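Local coordinates for protein CCN family member 3 (Rattus norvegicus, PDB 5NB8) that acts as a secreted matricellular regulator of cell proliferation, adhesion, migration and differentiation by binding integrins or membrane receptors such as NOTCH1, at residues N22-C27 with P38-D43; D4-D9 with C27-G32. All coordinates share one frame; numbering follows the deposited sequence.

Contact 1. Residues N22-C27 with P38-D43; sequences NCQYHC and PRCQLD. With IMD (imidazole), chain F.
Arg39 lays its side chain over the backbone of the Asn22-Tyr25 type I turn, its guanidinium covering the carbonyl of Cys23, whose O stands 3.2 Å above the plane and toward the rim. The N-H groups do not aim at that oxygen; NH2 instead makes a salt bridge with Glu20. CG lies beside the backbone N (chi1 -64°) and CD runs on extended, alongside the backbone carbon of Tyr25 and 4.1 Å from His26 CB; the bend at chi3 then brings the guanidinium over the Cys23 carbonyl. The backbone oxygen of Gln24 is gripped twice: Arg39 N donates to Gln24 O at 2.8 Å, nearly straight but from above the carbonyl plane, and a water gives it a second bond while accepting from Cys40 N. These links fasten the end of an antiparallel hairpin in the von Willebrand type C domain: Tyr25 and Pro38 form a non-hydrogen-bonded pair, CA to CA 4.6 Å, and Tyr25 CE2 lies 3.9 Å from Pro38 CB. An Asx turn, Asn22 OD1 accepting from Gln24 N, shapes the approach to the strand. Gln24 CG also reaches Cys40 SG at 4.0 Å, beside the Cys40-Cys64 disulfide, and Gln24 NE2 is hydrogen-bonded to Glu65 OE2 and Cys63 O. Further on, Asp43 OD1 takes a weak hydrogen bond from imidazole N3, 3.1 Å away, and is also salt-bridged to Lys56 NZ and hydrogen-bonded to Trp67 NE1. An alanine at Asp43 removes the carboxylate, which would probably leave Lys56 without this charge partner and Trp67 NE1 without its acceptor.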
loop_
_atom_site.group_PDB
_atom_site.type_symbol
_atom_site.label_atom_id
_atom_site.label_comp_id
_atom_site.label_asym_id
_atom_site.label_seq_id
_atom_site.Cartn_x
_atom_site.Cartn_y
_atom_site.Cartn_z
ATOM N N ASN A 22 -5.969 4.108 -0.952
ATOM C CA ASN A 22 -6.515 3.447 0.230
ATOM C C ASN A 22 -5.546 3.722 1.378
ATOM O O ASN A 22 -4.499 4.347 1.183
ATOM C CB ASN A 22 -6.726 1.942 -0.015
ATOM C CG ASN A 22 -5.469 1.254 -0.537
ATOM O OD1 ASN A 22 -4.396 1.349 0.066
ATOM N ND2 ASN A 22 -5.583 0.602 -1.685
ATOM N N CYS A 23 -5.891 3.246 2.581
ATOM C CA CYS A 23 -5.062 3.491 3.763
ATOM C C CYS A 23 -3.706 2.798 3.696
ATOM O O CYS A 23 -2.802 3.152 4.463
ATOM C CB CYS A 23 -5.808 3.045 5.032
ATOM S SG CYS A 23 -5.986 1.244 5.178
ATOM N N GLN A 24 -3.532 1.839 2.794
ATOM C CA GLN A 24 -2.308 1.055 2.736
ATOM C C GLN A 24 -1.223 1.664 1.852
ATOM O O GLN A 24 -0.080 1.192 1.900
ATOM C CB GLN A 24 -2.633 -0.361 2.255
ATOM C CG GLN A 24 -3.603 -1.092 3.203
ATOM C CD GLN A 24 -3.620 -2.581 2.975
ATOM O OE1 GLN A 24 -3.036 -3.067 2.009
ATOM N NE2 GLN A 24 -4.272 -3.322 3.869
ATOM N N TYR A 25 -1.525 2.688 1.053
ATOM C CA TYR A 25 -0.532 3.200 0.107
ATOM C C TYR A 25 -0.522 4.722 0.058
ATOM O O TYR A 25 -1.546 5.377 0.258
ATOM C CB TYR A 25 -0.768 2.631 -1.294
ATOM C CG TYR A 25 -0.158 1.263 -1.432
ATOM C CD1 TYR A 25 -0.876 0.124 -1.102
ATOM C CD2 TYR A 25 1.153 1.112 -1.854
ATOM C CE1 TYR A 25 -0.311 -1.138 -1.211
ATOM C CE2 TYR A 25 1.730 -0.142 -1.956
ATOM C CZ TYR A 25 0.987 -1.264 -1.628
ATOM O OH TYR A 25 1.551 -2.511 -1.733
ATOM N N HIS A 26 0.662 5.274 -0.208
ATOM C CA HIS A 26 0.867 6.705 -0.398
ATOM C C HIS A 26 1.482 6.898 -1.778
ATOM O O HIS A 26 2.537 6.325 -2.066
ATOM C CB HIS A 26 1.781 7.268 0.691
ATOM C CG HIS A 26 2.062 8.733 0.567
ATOM N ND1 HIS A 26 1.146 9.698 0.927
ATOM C CD2 HIS A 26 3.163 9.398 0.145
ATOM C CE1 HIS A 26 1.666 10.895 0.718
ATOM N NE2 HIS A 26 2.890 10.741 0.246
ATOM N N CYS A 27 0.832 7.703 -2.622
ATOM C CA CYS A 27 1.200 7.835 -4.026
ATOM C C CYS A 27 1.560 9.274 -4.358
ATOM O O CYS A 27 1.006 10.218 -3.794
ATOM C CB CYS A 27 0.066 7.374 -4.957
ATOM S SG CYS A 27 -0.436 5.630 -4.708
ATOM N N PRO A 38 4.229 1.544 0.157
ATOM C CA PRO A 38 3.365 0.941 1.168
ATOM C C PRO A 38 3.508 1.651 2.496
ATOM O O PRO A 38 4.581 2.137 2.863
ATOM C CB PRO A 38 3.871 -0.505 1.257
ATOM C CG PRO A 38 5.312 -0.423 0.839
ATOM C CD PRO A 38 5.420 0.719 -0.136
ATOM N N ARG A 39 2.392 1.729 3.211
ATOM C CA ARG A 39 2.376 2.260 4.562
ATOM C C ARG A 39 2.349 1.165 5.619
ATOM O O ARG A 39 2.581 1.455 6.793
ATOM C CB ARG A 39 1.178 3.202 4.733
ATOM C CG ARG A 39 1.295 4.432 3.819
ATOM C CD ARG A 39 0.029 5.254 3.774
ATOM N NE ARG A 39 -0.364 5.714 5.096
ATOM C CZ ARG A 39 -1.527 6.297 5.363
ATOM N NH1 ARG A 39 -1.807 6.688 6.597
ATOM N NH2 ARG A 39 -2.410 6.493 4.394
ATOM N N CYS A 40 2.106 -0.078 5.225
ATOM C CA CYS A 40 2.151 -1.213 6.138
ATOM C C CYS A 40 3.542 -1.842 6.114
ATOM O O CYS A 40 4.379 -1.529 5.262
ATOM C CB CYS A 40 1.082 -2.244 5.761
ATOM S SG CYS A 40 -0.633 -1.625 5.813
ATOM N N GLN A 41 3.790 -2.734 7.071
ATOM C CA GLN A 41 5.025 -3.515 7.111
ATOM C C GLN A 41 4.824 -4.784 6.304
ATOM O O GLN A 41 4.139 -5.709 6.756
ATOM C CB GLN A 41 5.409 -3.891 8.535
ATOM C CG GLN A 41 6.180 -2.883 9.299
ATOM C CD GLN A 41 6.645 -3.437 10.639
ATOM O OE1 GLN A 41 7.548 -4.281 10.719
ATOM N NE2 GLN A 41 6.029 -2.950 11.705
ATOM N N LEU A 42 5.432 -4.851 5.122
ATOM C CA LEU A 42 5.340 -6.064 4.316
ATOM C C LEU A 42 6.387 -7.064 4.803
ATOM O O LEU A 42 7.312 -7.444 4.088
ATOM C CB LEU A 42 5.483 -5.737 2.831
ATOM C CG LEU A 42 4.421 -4.702 2.410
ATOM C CD1 LEU A 42 4.352 -4.486 0.916
ATOM C CD2 LEU A 42 3.063 -5.115 2.935
ATOM N N ASP A 43 6.234 -7.476 6.067
ATOM C CA ASP A 43 7.231 -8.338 6.674
ATOM C C ASP A 43 6.919 -9.803 6.396
ATOM O O ASP A 43 5.976 -10.151 5.683
ATOM C CB ASP A 43 7.348 -8.076 8.172
ATOM C CG ASP A 43 6.058 -8.365 8.928
ATOM O OD1 ASP A 43 5.010 -8.593 8.301
ATOM O OD2 ASP A 43 6.112 -8.370 10.163
HETATM N N1 IMD F . 1.987 -5.596 11.184
HETATM C C2 IMD F . 2.090 -6.627 10.322
HETATM N N3 IMD F . 3.278 -7.239 10.510
HETATM C C4 IMD F . 3.931 -6.592 11.495
HETATM C C5 IMD F . 3.115 -5.555 11.920
HETATM O O HOH W 1 1.072 -1.294 2.714
#

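Contact 2. Residues D4-D9 with C27-G32; sequences DNCVFD and CTCRDG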
loop_
_atom_site.group_PDB
_atom_site.type_symbol
_atom_site.label_atom_id
_atom_site.label_comp_id
_atom_site.label_asym_id
_atom_site.label_seq_id
_atom_site.Cartn_x
_atom_site.Cartn_y
_atom_site.Cartn_z
ATOM N N ASP A 4 4.076 17.272 -16.461
ATOM C CA ASP A 4 2.786 16.683 -16.789
ATOM C C ASP A 4 2.036 16.251 -15.532
ATOM O O ASP A 4 2.635 15.860 -14.530
ATOM C CB ASP A 4 2.976 15.469 -17.694
ATOM C CG ASP A 4 3.180 15.853 -19.140
ATOM O OD1 ASP A 4 2.962 17.034 -19.463
ATOM O OD2 ASP A 4 3.545 14.980 -19.943
ATOM N N ASN A 5 0.708 16.329 -15.604
ATOM C CA ASN A 5 -0.187 15.738 -14.615
ATOM C C ASN A 5 -0.333 14.238 -14.879
ATOM O O ASN A 5 0.138 13.711 -15.889
ATOM C CB ASN A 5 -1.546 16.430 -14.658
ATOM C CG ASN A 5 -1.445 17.942 -14.452
ATOM O OD1 ASN A 5 -0.593 18.431 -13.714
ATOM N ND2 ASN A 5 -2.315 18.679 -15.117
ATOM N N CYS A 6 -0.997 13.545 -13.953
ATOM C CA CYS A 6 -1.227 12.109 -14.019
ATOM C C CYS A 6 -2.711 11.810 -13.871
ATOM O O CYS A 6 -3.452 12.559 -13.238
ATOM C CB CYS A 6 -0.492 11.348 -12.908
ATOM S SG CYS A 6 1.240 11.722 -12.619
ATOM N N VAL A 7 -3.136 10.679 -14.429
ATOM C CA VAL A 7 -4.494 10.188 -14.245
ATOM C C VAL A 7 -4.414 8.837 -13.551
ATOM O O VAL A 7 -3.680 7.945 -13.992
ATOM C CB VAL A 7 -5.246 10.078 -15.579
ATOM C CG1 VAL A 7 -6.690 9.797 -15.321
ATOM C CG2 VAL A 7 -5.074 11.382 -16.412
ATOM N N PHE A 8 -5.144 8.697 -12.453
ATOM C CA PHE A 8 -5.202 7.421 -11.754
ATOM C C PHE A 8 -6.650 7.135 -11.420
ATOM O O PHE A 8 -7.295 7.954 -10.764
ATOM C CB PHE A 8 -4.365 7.423 -10.470
ATOM C CG PHE A 8 -4.513 6.163 -9.667
ATOM C CD1 PHE A 8 -3.865 5.000 -10.062
ATOM C CD2 PHE A 8 -5.326 6.131 -8.542
ATOM C CE1 PHE A 8 -4.018 3.833 -9.342
ATOM C CE2 PHE A 8 -5.476 4.975 -7.820
ATOM C CZ PHE A 8 -4.823 3.817 -8.221
ATOM N N ASP A 9 -7.145 5.975 -11.864
ATOM C CA ASP A 9 -8.490 5.505 -11.533
ATOM C C ASP A 9 -9.527 6.590 -11.812
ATOM O O ASP A 9 -10.459 6.822 -11.028
ATOM C CB ASP A 9 -8.550 5.030 -10.074
ATOM C CG ASP A 9 -9.824 4.266 -9.757
ATOM O OD1 ASP A 9 -10.436 3.700 -10.679
ATOM O OD2 ASP A 9 -10.224 4.262 -8.578
ATOM N N CYS A 27 0.832 7.703 -2.622
ATOM C CA CYS A 27 1.200 7.835 -4.026
ATOM C C CYS A 27 1.560 9.274 -4.358
ATOM O O CYS A 27 1.006 10.218 -3.794
ATOM C CB CYS A 27 0.066 7.374 -4.957
ATOM S SG CYS A 27 -0.436 5.630 -4.708
ATOM N N THR A 28 2.486 9.423 -5.304
ATOM C CA THR A 28 2.905 10.734 -5.791
ATOM C C THR A 28 2.893 10.729 -7.312
ATOM O O THR A 28 3.371 9.784 -7.942
ATOM C CB THR A 28 4.307 11.091 -5.283
ATOM O OG1 THR A 28 4.293 11.105 -3.850
ATOM C CG2 THR A 28 4.769 12.486 -5.813
ATOM N N CYS A 29 2.345 11.787 -7.895
ATOM C CA CYS A 29 2.404 12.008 -9.329
ATOM C C CYS A 29 3.680 12.780 -9.647
ATOM O O CYS A 29 3.921 13.842 -9.065
ATOM C CB CYS A 29 1.172 12.780 -9.785
ATOM S SG CYS A 29 1.278 13.399 -11.470
ATOM N N ARG A 30 4.499 12.249 -10.555
ATOM C CA ARG A 30 5.767 12.879 -10.938
ATOM C C ARG A 30 5.849 12.888 -12.460
ATOM O O ARG A 30 6.139 11.853 -13.065
ATOM C CB ARG A 30 6.982 12.149 -10.356
ATOM C CG ARG A 30 6.991 11.912 -8.845
ATOM C CD ARG A 30 8.320 11.303 -8.384
ATOM N NE ARG A 30 8.270 10.920 -6.973
ATOM C CZ ARG A 30 7.753 9.776 -6.531
ATOM N NH1 ARG A 30 7.737 9.507 -5.231
ATOM N NH2 ARG A 30 7.252 8.899 -7.390
ATOM N N ASP A 31 5.602 14.051 -13.066
ATOM C CA ASP A 31 5.780 14.241 -14.501
ATOM C C ASP A 31 5.028 13.183 -15.305
ATOM O O ASP A 31 5.575 12.564 -16.221
ATOM C CB ASP A 31 7.267 14.248 -14.855
ATOM C CG ASP A 31 8.043 15.283 -14.057
ATOM O OD1 ASP A 31 7.734 16.487 -14.180
ATOM O OD2 ASP A 31 8.934 14.896 -13.274
ATOM N N GLY A 32 3.768 12.952 -14.941
ATOM C CA GLY A 32 2.917 12.055 -15.690
ATOM C C GLY A 32 2.940 10.611 -15.238
ATOM O O GLY A 32 2.192 9.799 -15.789
HETATM O O HOH W 2 -0.297 8.948 -14.912
#
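Cys29 SG bonds Cys6 SG at 2.0 Å with a chi3 of 87°, close to the 90° of a relaxed disulfide. The two halves differ in their first torsion: Cys29 SG is anti to the backbone N (chi1 169°), whereas Cys6 SG lies beside its own N, and each cysteine directs its CB toward the other segment. Arg30 turns its side chain away, but its backbone N still passes 3.9 Å from Cys6 SG. At Asp31 the chain turns with positive phi; its CA makes a C-H...O contact with Asp4 O at 3.5 Å, while its carboxylate bonds to Gly3 N. Gly32 comes closer, its CA 3.2 Å from Asn5 O in a straighter C-H...O contact. Any CB here would crowd Asp4 CB and jam against the preceding carbonyl, which accounts for the glycine. A water accepts weakly from Val7 N and donates to Gly32 O at 2.8 Å, linking the two backbones through a single molecule. The pair thus joins the two-stranded sheet of 6-8 and 11-13 to the end of strand 25-30 and the turn that follows it, with Ile34 of strand 33-38 against Cys6 and Cys29, and Tyr13 of strand 11-13 against Cys29.

Overall arrangement
Contacts 1 and 2 sit toward the two ends of strand 25-30, their centres about 18 Å apart, and share Cys27; beyond that overlap in sequence, their segments do not touch. Contact 1 lies about 3 Å from the centre of the chain, where the hairpin gives way to the disulfide-linked second half, while contact 2 lies about 17 Å out, by the N-terminal strands. Contact 1 closes the open end of the hairpin and contact 2 ties its turn end to strand 6-8; their segments alternate along the chain. Cys27-Cys36 pins the two hairpin strands together between them. The imidazole, probably from the crystallisation liquor, sits on the 38-43 side of contact 1, at Asp43, away from the residues that meet 22-27.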